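Local coordinates for nicotinate phosphoribosyltransferase (Porphyromonas gingivalis, PDB 2IM5), which probably catalyses the ATP-dependent synthesis of nicotinate mononucleotide from nicotinate and phosphoribosyl diphosphate, the entry step from nicotinate into NAD biosynthesis, at residues Ile281-Ala286 / Ala321-Ala326; Arg289-Glu292 / Asp296-Ile299; Glu44-Leu49 / Ala125-Leu130. All blocks are in the same frame, centred on the assembly; numbering follows the deposited sequence.

Interaction 1. Residues Ile281-Ala286 / Ala321-Ala326; sequences IFIEKA and AGRIKA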
loop_
_atom_site.group_PDB
_atom_site.type_symbol
_atom_site.label_atom_id
_atom_site.label_comp_id
_atom_site.label_asym_id
_atom_site.label_seq_id
_atom_site.Cartn_x
_atom_site.Cartn_y
_atom_site.Cartn_z
ATOM N N ILE A 281 -1.752 -9.842 -19.803
ATOM C CA ILE A 281 -2.022 -11.214 -19.398
ATOM C C ILE A 281 -3.046 -11.208 -18.258
ATOM O O ILE A 281 -3.949 -12.045 -18.219
ATOM C CB ILE A 281 -0.723 -11.915 -18.940
ATOM C CG1 ILE A 281 0.160 -12.182 -20.164
ATOM C CG2 ILE A 281 -1.042 -13.216 -18.213
ATOM C CD1 ILE A 281 1.523 -12.730 -19.828
ATOM N N PHE A 282 -2.912 -10.252 -17.345
ATOM C CA PHE A 282 -3.836 -10.143 -16.222
ATOM C C PHE A 282 -5.249 -9.862 -16.741
ATOM O O PHE A 282 -6.223 -10.454 -16.272
ATOM C CB PHE A 282 -3.411 -9.009 -15.287
ATOM C CG PHE A 282 -4.297 -8.857 -14.087
ATOM C CD1 PHE A 282 -4.052 -9.591 -12.926
ATOM C CD2 PHE A 282 -5.391 -7.994 -14.121
ATOM C CE1 PHE A 282 -4.887 -9.468 -11.811
ATOM C CE2 PHE A 282 -6.230 -7.864 -13.021
ATOM C CZ PHE A 282 -5.979 -8.603 -11.860
ATOM N N ILE A 283 -5.360 -8.956 -17.710
ATOM C CA ILE A 283 -6.661 -8.610 -18.273
ATOM C C ILE A 283 -7.368 -9.837 -18.851
ATOM O O ILE A 283 -8.572 -10.026 -18.637
ATOM C CB ILE A 283 -6.516 -7.525 -19.361
ATOM C CG1 ILE A 283 -6.001 -6.232 -18.720
ATOM C CG2 ILE A 283 -7.850 -7.294 -20.052
ATOM C CD1 ILE A 283 -5.592 -5.161 -19.703
ATOM N N GLU A 284 -6.626 -10.676 -19.568
ATOM C CA GLU A 284 -7.198 -11.892 -20.156
ATOM C C GLU A 284 -7.734 -12.830 -19.081
ATOM O O GLU A 284 -8.859 -13.320 -19.184
ATOM C CB GLU A 284 -6.157 -12.662 -20.977
ATOM C CG GLU A 284 -5.626 -11.931 -22.191
ATOM C CD GLU A 284 -6.732 -11.357 -23.055
ATOM O OE1 GLU A 284 -7.694 -12.095 -23.378
ATOM O OE2 GLU A 284 -6.629 -10.164 -23.410
ATOM N N LYS A 285 -6.921 -13.097 -18.060
ATOM C CA LYS A 285 -7.327 -13.986 -16.972
ATOM C C LYS A 285 -8.595 -13.488 -16.293
ATOM O O LYS A 285 -9.528 -14.255 -16.063
ATOM C CB LYS A 285 -6.213 -14.104 -15.927
ATOM C CG LYS A 285 -4.948 -14.792 -16.416
ATOM C CD LYS A 285 -3.867 -14.773 -15.339
ATOM C CE LYS A 285 -2.617 -15.539 -15.765
ATOM N NZ LYS A 285 -1.499 -15.338 -14.778
ATOM N N ALA A 286 -8.624 -12.197 -15.980
ATOM C CA ALA A 286 -9.771 -11.585 -15.315
ATOM C C ALA A 286 -11.039 -11.717 -16.155
ATOM O O ALA A 286 -12.066 -12.220 -15.682
ATOM C CB ALA A 286 -9.485 -10.115 -15.040
ATOM N N ALA A 321 -9.982 -1.078 -23.346
ATOM C CA ALA A 321 -11.081 -0.536 -24.140
ATOM C C ALA A 321 -12.053 -1.600 -24.637
ATOM O O ALA A 321 -11.660 -2.543 -25.318
ATOM C CB ALA A 321 -10.527 0.253 -25.316
ATOM N N GLY A 322 -13.320 -1.446 -24.273
ATOM C CA GLY A 322 -14.347 -2.378 -24.699
ATOM C C GLY A 322 -14.387 -3.729 -24.006
ATOM O O GLY A 322 -15.174 -4.588 -24.394
ATOM N N ARG A 323 -13.565 -3.933 -22.979
ATOM C CA ARG A 323 -13.556 -5.221 -22.294
ATOM C C ARG A 323 -13.850 -5.120 -20.798
ATOM O O ARG A 323 -14.632 -5.894 -20.246
ATOM C CB ARG A 323 -12.206 -5.897 -22.488
ATOM C CG ARG A 323 -11.668 -5.800 -23.898
ATOM C CD ARG A 323 -10.406 -6.618 -24.031
ATOM N NE ARG A 323 -10.697 -8.038 -23.888
ATOM C CZ ARG A 323 -9.780 -8.963 -23.635
ATOM N NH1 ARG A 323 -8.509 -8.604 -23.494
ATOM N NH2 ARG A 323 -10.136 -10.243 -23.531
ATOM N N ILE A 324 -13.220 -4.154 -20.144
ATOM C CA ILE A 324 -13.394 -3.975 -18.712
ATOM C C ILE A 324 -12.921 -2.565 -18.388
ATOM O O ILE A 324 -12.066 -2.026 -19.086
ATOM C CB ILE A 324 -12.550 -5.038 -17.952
ATOM C CG1 ILE A 324 -12.833 -4.990 -16.446
ATOM C CG2 ILE A 324 -11.067 -4.816 -18.237
ATOM C CD1 ILE A 324 -12.296 -6.207 -15.710
ATOM N N LYS A 325 -13.480 -1.960 -17.347
ATOM C CA LYS A 325 -13.095 -0.603 -16.976
ATOM C C LYS A 325 -11.722 -0.561 -16.306
ATOM O O LYS A 325 -11.252 -1.559 -15.754
ATOM C CB LYS A 325 -14.168 0.012 -16.075
ATOM C CG LYS A 325 -15.506 0.172 -16.787
ATOM C CD LYS A 325 -16.619 0.599 -15.852
ATOM C CE LYS A 325 -17.940 0.668 -16.598
ATOM N NZ LYS A 325 -19.092 0.915 -15.684
ATOM N N ALA A 326 -11.069 0.595 -16.365
ATOM C CA ALA A 326 -9.742 0.719 -15.778
ATOM C C ALA A 326 -9.477 2.025 -15.040
ATOM O O ALA A 326 -9.990 3.077 -15.401
ATOM C CB ALA A 326 -8.689 0.527 -16.859
#
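The guanidinium of Arg323 meets the carboxylate of Glu284 edge-on, with CD of Glu284 lying in the guanidinium plane. The two flat groups are turned 24° from each other. Ile283 CG2 comes to the same guanidinium obliquely, 3.7 Å from Arg323 NH1. Arg323 and Glu284 form a two-pronged salt bridge. Arg323 NH2 donates to Glu284 OE1 at 3.1 Å in a fairly straight bond. The donor is on the syn side of OE1 but 32° out of the carboxylate plane. In the second prong Arg323 NH1 reaches Glu284 OE2; its modelled separation is very short, and the exact length is doubtful. The two oxygens of the carboxylate thus face the two terminal nitrogens.

The CB of Glu284 points away from the 321-326 segment. Its chain folds back at chi2 (-49°) and brings the carboxylate to the arginine. The Arg323 chain bends at chi3, and the two side chains cross at about a right angle. Beside the ion pair is an apolar contact: Ile283 CG2 lies 4.4 Å from Ile324 CG2. The contact is thus part polar, part apolar, with both isoleucines buried.

The arrangement belongs to the alpha/beta barrel-like domain of the NAPRTase family. Helix 279-292 packs beside the parallel sheet, and residues 321-324 lead from helix 310-320 into strand 325-330. Ile283 also touches Leu319 and Cys320 of helix 310-320. Ile324 rests on Ile302 of the adjacent strand 301-304, and Phe282 meets that same residue from the helix.

Interaction 2. Residues Arg289-Glu292 / Asp296-Ile299; sequences RYEE and DPKI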
loop_
_atom_site.group_PDB
_atom_site.type_symbol
_atom_site.label_atom_id
_atom_site.label_comp_id
_atom_site.label_asym_id
_atom_site.label_seq_id
_atom_site.Cartn_x
_atom_site.Cartn_y
_atom_site.Cartn_z
ATOM N N ARG A 289 -12.195 -15.423 -16.434
ATOM C CA ARG A 289 -12.795 -15.962 -15.222
ATOM C C ARG A 289 -14.179 -15.366 -14.971
ATOM O O ARG A 289 -15.093 -16.067 -14.549
ATOM C CB ARG A 289 -11.889 -15.710 -14.014
ATOM C CG ARG A 289 -12.416 -16.304 -12.713
ATOM C CD ARG A 289 -12.788 -17.780 -12.863
ATOM N NE ARG A 289 -13.214 -18.349 -11.585
ATOM C CZ ARG A 289 -13.903 -19.479 -11.452
ATOM N NH1 ARG A 289 -14.255 -20.177 -12.523
ATOM N NH2 ARG A 289 -14.245 -19.905 -10.245
ATOM N N TYR A 290 -14.338 -14.072 -15.217
ATOM C CA TYR A 290 -15.641 -13.447 -15.020
ATOM C C TYR A 290 -16.687 -14.108 -15.912
ATOM O O TYR A 290 -17.811 -14.360 -15.488
ATOM C CB TYR A 290 -15.587 -11.952 -15.328
ATOM C CG TYR A 290 -15.109 -11.089 -14.176
ATOM C CD1 TYR A 290 -15.646 -11.239 -12.897
ATOM C CD2 TYR A 290 -14.158 -10.087 -14.378
ATOM C CE1 TYR A 290 -15.252 -10.407 -11.842
ATOM C CE2 TYR A 290 -13.759 -9.255 -13.337
ATOM C CZ TYR A 290 -14.307 -9.417 -12.070
ATOM O OH TYR A 290 -13.906 -8.587 -11.036
ATOM N N GLU A 291 -16.316 -14.395 -17.151
ATOM C CA GLU A 291 -17.245 -15.032 -18.060
ATOM C C GLU A 291 -17.555 -16.461 -17.643
ATOM O O GLU A 291 -18.683 -16.919 -17.812
ATOM C CB GLU A 291 -16.704 -14.974 -19.482
ATOM C CG GLU A 291 -16.578 -13.543 -19.962
ATOM C CD GLU A 291 -16.012 -13.443 -21.356
ATOM O OE1 GLU A 291 -15.084 -14.218 -21.670
ATOM O OE2 GLU A 291 -16.483 -12.578 -22.130
ATOM N N GLU A 292 -16.569 -17.160 -17.089
ATOM C CA GLU A 292 -16.793 -18.526 -16.629
ATOM C C GLU A 292 -17.843 -18.485 -15.529
ATOM O O GLU A 292 -18.703 -19.362 -15.431
ATOM C CB GLU A 292 -15.508 -19.128 -16.053
ATOM C CG GLU A 292 -14.567 -19.729 -17.070
ATOM C CD GLU A 292 -13.229 -20.103 -16.454
ATOM O OE1 GLU A 292 -13.202 -20.400 -15.232
ATOM O OE2 GLU A 292 -12.215 -20.108 -17.191
ATOM N N ASP A 296 -20.582 -10.177 -15.739
ATOM C CA ASP A 296 -20.208 -9.261 -16.805
ATOM C C ASP A 296 -18.969 -8.434 -16.480
ATOM O O ASP A 296 -19.022 -7.516 -15.665
ATOM C CB ASP A 296 -21.388 -8.339 -17.129
ATOM C CG ASP A 296 -21.110 -7.426 -18.312
ATOM O OD1 ASP A 296 -20.156 -7.697 -19.076
ATOM O OD2 ASP A 296 -21.859 -6.441 -18.481
ATOM N N PRO A 297 -17.838 -8.744 -17.127
ATOM C CA PRO A 297 -16.592 -8.012 -16.884
ATOM C C PRO A 297 -16.659 -6.534 -17.230
ATOM O O PRO A 297 -15.923 -5.721 -16.667
ATOM C CB PRO A 297 -15.572 -8.765 -17.741
ATOM C CG PRO A 297 -16.397 -9.322 -18.845
ATOM C CD PRO A 297 -17.639 -9.798 -18.137
ATOM N N LYS A 298 -17.546 -6.179 -18.146
ATOM C CA LYS A 298 -17.678 -4.790 -18.557
ATOM C C LYS A 298 -18.156 -3.859 -17.448
ATOM O O LYS A 298 -17.900 -2.657 -17.494
ATOM C CB LYS A 298 -18.597 -4.694 -19.776
ATOM C CG LYS A 298 -18.018 -5.400 -20.986
ATOM C CD LYS A 298 -18.924 -5.308 -22.200
ATOM C CE LYS A 298 -18.302 -6.025 -23.390
ATOM N NZ LYS A 298 -19.155 -5.879 -24.606
ATOM N N ILE A 299 -18.841 -4.400 -16.446
ATOM C CA ILE A 299 -19.300 -3.560 -15.354
ATOM C C ILE A 299 -18.283 -3.547 -14.211
ATOM O O ILE A 299 -18.465 -2.850 -13.213
ATOM C CB ILE A 299 -20.679 -4.018 -14.807
ATOM C CG1 ILE A 299 -20.545 -5.367 -14.102
ATOM C CG2 ILE A 299 -21.684 -4.106 -15.949
ATOM C CD1 ILE A 299 -21.846 -5.891 -13.521
#
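Tyr290 packs against the ring of Pro297. Tyr290 CD2 lies 3.9 Å from Pro297 CB, and Tyr290 CB is 4.0 Å from the same atom. The backbone sets Tyr290 CB beside the proline. With CG anti to the carbonyl carbon (chi1 -84°), the CD2 side of the ring comes to it as well. The proline approaches the aromatic ring obliquely. The two side chains run past each other in opposite directions. Pro297 CD reaches Tyr290 CB at 4.1 Å. Glu291 adds a looser contact through its aliphatic part: its CG is 4.3 Å from Pro297 CD.

This is the turn of an alpha-beta unit in the parallel alpha/beta domain. Helix 279-292 ends here, and a short 3-10 segment at 297-299 leads into strand 301-304. The proline is folded back onto the last turn of the helix, where the CA atoms of Tyr290 and Pro297 are 5.8 Å apart.

Asp296 shapes the start of the 3-10 segment. Its OD1 accepts from Lys298 N at 3.2 Å, which makes an Asx turn. The donor stands well above the carboxylate plane, 70° out of it. Ile299 N also bonds back to Asp296 O. On the helix, Arg289 and Glu292 form a salt bridge one turn apart, with Arg289 NH1 donating to Glu292 OE1 at 2.9 Å. The donor comes in nearly in line with the C-O bond. The other terminal nitrogen, Arg289 NH2, donates to Phe261 O. The Tyr290 side chain is buried and also touches Phe261, Val295, Lys300 and Ile324.

Interaction 3. Residues Glu44-Leu49 / Ala125-Leu130; sequences EEFAEL and AVISEL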
loop_
_atom_site.group_PDB
_atom_site.type_symbol
_atom_site.label_atom_id
_atom_site.label_comp_id
_atom_site.label_asym_id
_atom_site.label_seq_id
_atom_site.Cartn_x
_atom_site.Cartn_y
_atom_site.Cartn_z
ATOM N N GLU A 44 25.979 3.858 11.288
ATOM C CA GLU A 44 25.313 3.950 12.576
ATOM C C GLU A 44 24.757 5.340 12.841
ATOM O O GLU A 44 23.782 5.485 13.576
ATOM C CB GLU A 44 26.272 3.560 13.705
ATOM C CG GLU A 44 25.985 2.195 14.316
ATOM C CD GLU A 44 24.593 2.108 14.931
ATOM O OE1 GLU A 44 24.210 3.039 15.673
ATOM O OE2 GLU A 44 23.887 1.108 14.681
ATOM N N GLU A 45 25.365 6.366 12.252
ATOM C CA GLU A 45 24.858 7.709 12.485
ATOM C C GLU A 45 23.536 7.904 11.756
ATOM O O GLU A 45 22.670 8.631 12.236
ATOM C CB GLU A 45 25.870 8.778 12.067
ATOM C CG GLU A 45 25.912 9.111 10.597
ATOM C CD GLU A 45 26.749 10.355 10.319
ATOM O OE1 GLU A 45 26.405 11.442 10.845
ATOM O OE2 GLU A 45 27.747 10.244 9.575
ATOM N N PHE A 46 23.376 7.257 10.604
ATOM C CA PHE A 46 22.116 7.352 9.873
ATOM C C PHE A 46 21.068 6.601 10.699
ATOM O O PHE A 46 19.948 7.079 10.896
ATOM C CB PHE A 46 22.221 6.708 8.491
ATOM C CG PHE A 46 20.982 6.872 7.661
ATOM C CD1 PHE A 46 20.705 8.084 7.032
ATOM C CD2 PHE A 46 20.066 5.827 7.533
ATOM C CE1 PHE A 46 19.532 8.258 6.286
ATOM C CE2 PHE A 46 18.891 5.989 6.792
ATOM C CZ PHE A 46 18.627 7.213 6.167
ATOM N N ALA A 47 21.449 5.426 11.195
ATOM C CA ALA A 47 20.546 4.617 12.005
ATOM C C ALA A 47 20.065 5.447 13.185
ATOM O O ALA A 47 18.903 5.376 13.582
ATOM C CB ALA A 47 21.261 3.370 12.501
ATOM N N GLU A 48 20.967 6.243 13.745
ATOM C CA GLU A 48 20.621 7.086 14.877
ATOM C C GLU A 48 19.640 8.183 14.453
ATOM O O GLU A 48 18.765 8.582 15.220
ATOM C CB GLU A 48 21.885 7.701 15.478
ATOM C CG GLU A 48 21.646 8.401 16.794
ATOM C CD GLU A 48 20.843 7.550 17.769
ATOM O OE1 GLU A 48 21.200 6.365 17.970
ATOM O OE2 GLU A 48 19.857 8.070 18.340
ATOM N N LEU A 49 19.791 8.673 13.229
ATOM C CA LEU A 49 18.879 9.695 12.730
ATOM C C LEU A 49 17.482 9.081 12.620
ATOM O O LEU A 49 16.483 9.728 12.919
ATOM C CB LEU A 49 19.327 10.189 11.352
ATOM C CG LEU A 49 20.621 10.998 11.292
ATOM C CD1 LEU A 49 20.934 11.348 9.852
ATOM C CD2 LEU A 49 20.466 12.260 12.129
ATOM N N ALA A 125 8.649 6.467 4.636
ATOM C CA ALA A 125 8.682 7.855 4.180
ATOM C C ALA A 125 9.790 8.608 4.911
ATOM O O ALA A 125 10.448 9.463 4.332
ATOM C CB ALA A 125 7.343 8.531 4.437
ATOM N N VAL A 126 9.978 8.288 6.189
ATOM C CA VAL A 126 11.011 8.931 6.989
ATOM C C VAL A 126 12.396 8.540 6.488
ATOM O O VAL A 126 13.266 9.397 6.326
ATOM C CB VAL A 126 10.887 8.543 8.473
ATOM C CG1 VAL A 126 12.185 8.869 9.222
ATOM C CG2 VAL A 126 9.732 9.299 9.098
ATOM N N ILE A 127 12.600 7.251 6.245
ATOM C CA ILE A 127 13.889 6.775 5.755
ATOM C C ILE A 127 14.211 7.417 4.414
ATOM O O ILE A 127 15.335 7.861 4.180
ATOM C CB ILE A 127 13.894 5.238 5.608
ATOM C CG1 ILE A 127 13.901 4.601 6.999
ATOM C CG2 ILE A 127 15.085 4.781 4.781
ATOM C CD1 ILE A 127 13.819 3.101 6.973
ATOM N N SER A 128 13.218 7.475 3.537
ATOM C CA SER A 128 13.416 8.060 2.223
ATOM C C SER A 128 13.814 9.534 2.323
ATOM O O SER A 128 14.817 9.948 1.749
ATOM C CB SER A 128 12.139 7.914 1.388
ATOM O OG SER A 128 12.329 8.439 0.086
ATOM N N GLU A 129 13.042 10.323 3.065
ATOM C CA GLU A 129 13.343 11.740 3.202
ATOM C C GLU A 129 14.694 11.970 3.887
ATOM O O GLU A 129 15.477 12.809 3.441
ATOM C CB GLU A 129 12.219 12.464 3.965
ATOM C CG GLU A 129 12.449 13.964 4.094
ATOM C CD GLU A 129 11.168 14.761 4.309
ATOM O OE1 GLU A 129 11.270 15.983 4.580
ATOM O OE2 GLU A 129 10.062 14.178 4.203
ATOM N N LEU A 130 14.962 11.231 4.963
ATOM C CA LEU A 130 16.227 11.352 5.685
ATOM C C LEU A 130 17.397 11.037 4.775
ATOM O O LEU A 130 18.427 11.691 4.844
ATOM C CB LEU A 130 16.294 10.383 6.866
ATOM C CG LEU A 130 15.657 10.735 8.205
ATOM C CD1 LEU A 130 15.937 9.594 9.184
ATOM C CD2 LEU A 130 16.233 12.044 8.740
#
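Phe46 has CG anti to its backbone N (chi1 -176°), and this carries the end of its ring to Ile127 and Leu130 although its CB is not directed at the other helix. On that helix, the backbone places Leu130 CB beside the phenyl ring. CG anti to the carbonyl carbon (chi1 -83°) and an extended chi2 send Leu130 CD1 on to Leu49.

The motif is a helix-helix packing in the N-terminal domain of the NAPRTase family. Helix 44-56 meets helix 120-134 next to the antiparallel sheet. The axes of the two short segments approach to 11.0 Å, and their N-to-C directions differ by 129°. That spacing is wide, and Phe46 bridges it with its ring.

The ring enters edge first. In its plane lie the carbonyl carbon of Leu130, 3.8 Å from Phe46 CE1, and the oxygen of Ile127, 3.9 Å from Phe46 CZ. The phenyl edge therefore rests on the backbone of helix 120-134 as well as on side chains. Leu130 CB is 3.9 Å from Phe46 CE1, and the two side chains cross at a slant. Ile127 CG2 adds a looser touch to Phe46 CE2.

Phe46, Ile127 and Leu130 are buried, and Leu49 lies at the exposed border. Phe134 meets the Phe46 ring edge-to-face, and Phe42 adds another ring. Leu105 of strand 105-110 touches both Phe46 and Ile127, so the sheet joins this apolar cluster. Leu130 also packs on Val50 and Glu53 further along helix 44-56. At Leu49, the CD1 methyl of Leu130 sits 4.1 Å from Leu49 CB and 3.8 Å from the backbone oxygen Leu49 O.

From the N terminus, interaction 3 comes first. It closes a loop of 75 residues between helix 44-56 and helix 120-134, in the N-terminal part of the protein. Interaction 1 follows in series and closes a 34-residue loop from helix 279-292 to the start of strand 325-330. Interaction 2 is nested inside that loop and spans only three residues, from the end of the same helix to the approach to strand 301-304. Interactions 1 and 2 touch: Ile324 CG1 lies 3.2 Å from Pro297 O. Together they tie one helix to the entrances of two neighbouring parallel strands. Interaction 3 lies across the chain's centre, with its centre about 41 Å from that of interaction 1.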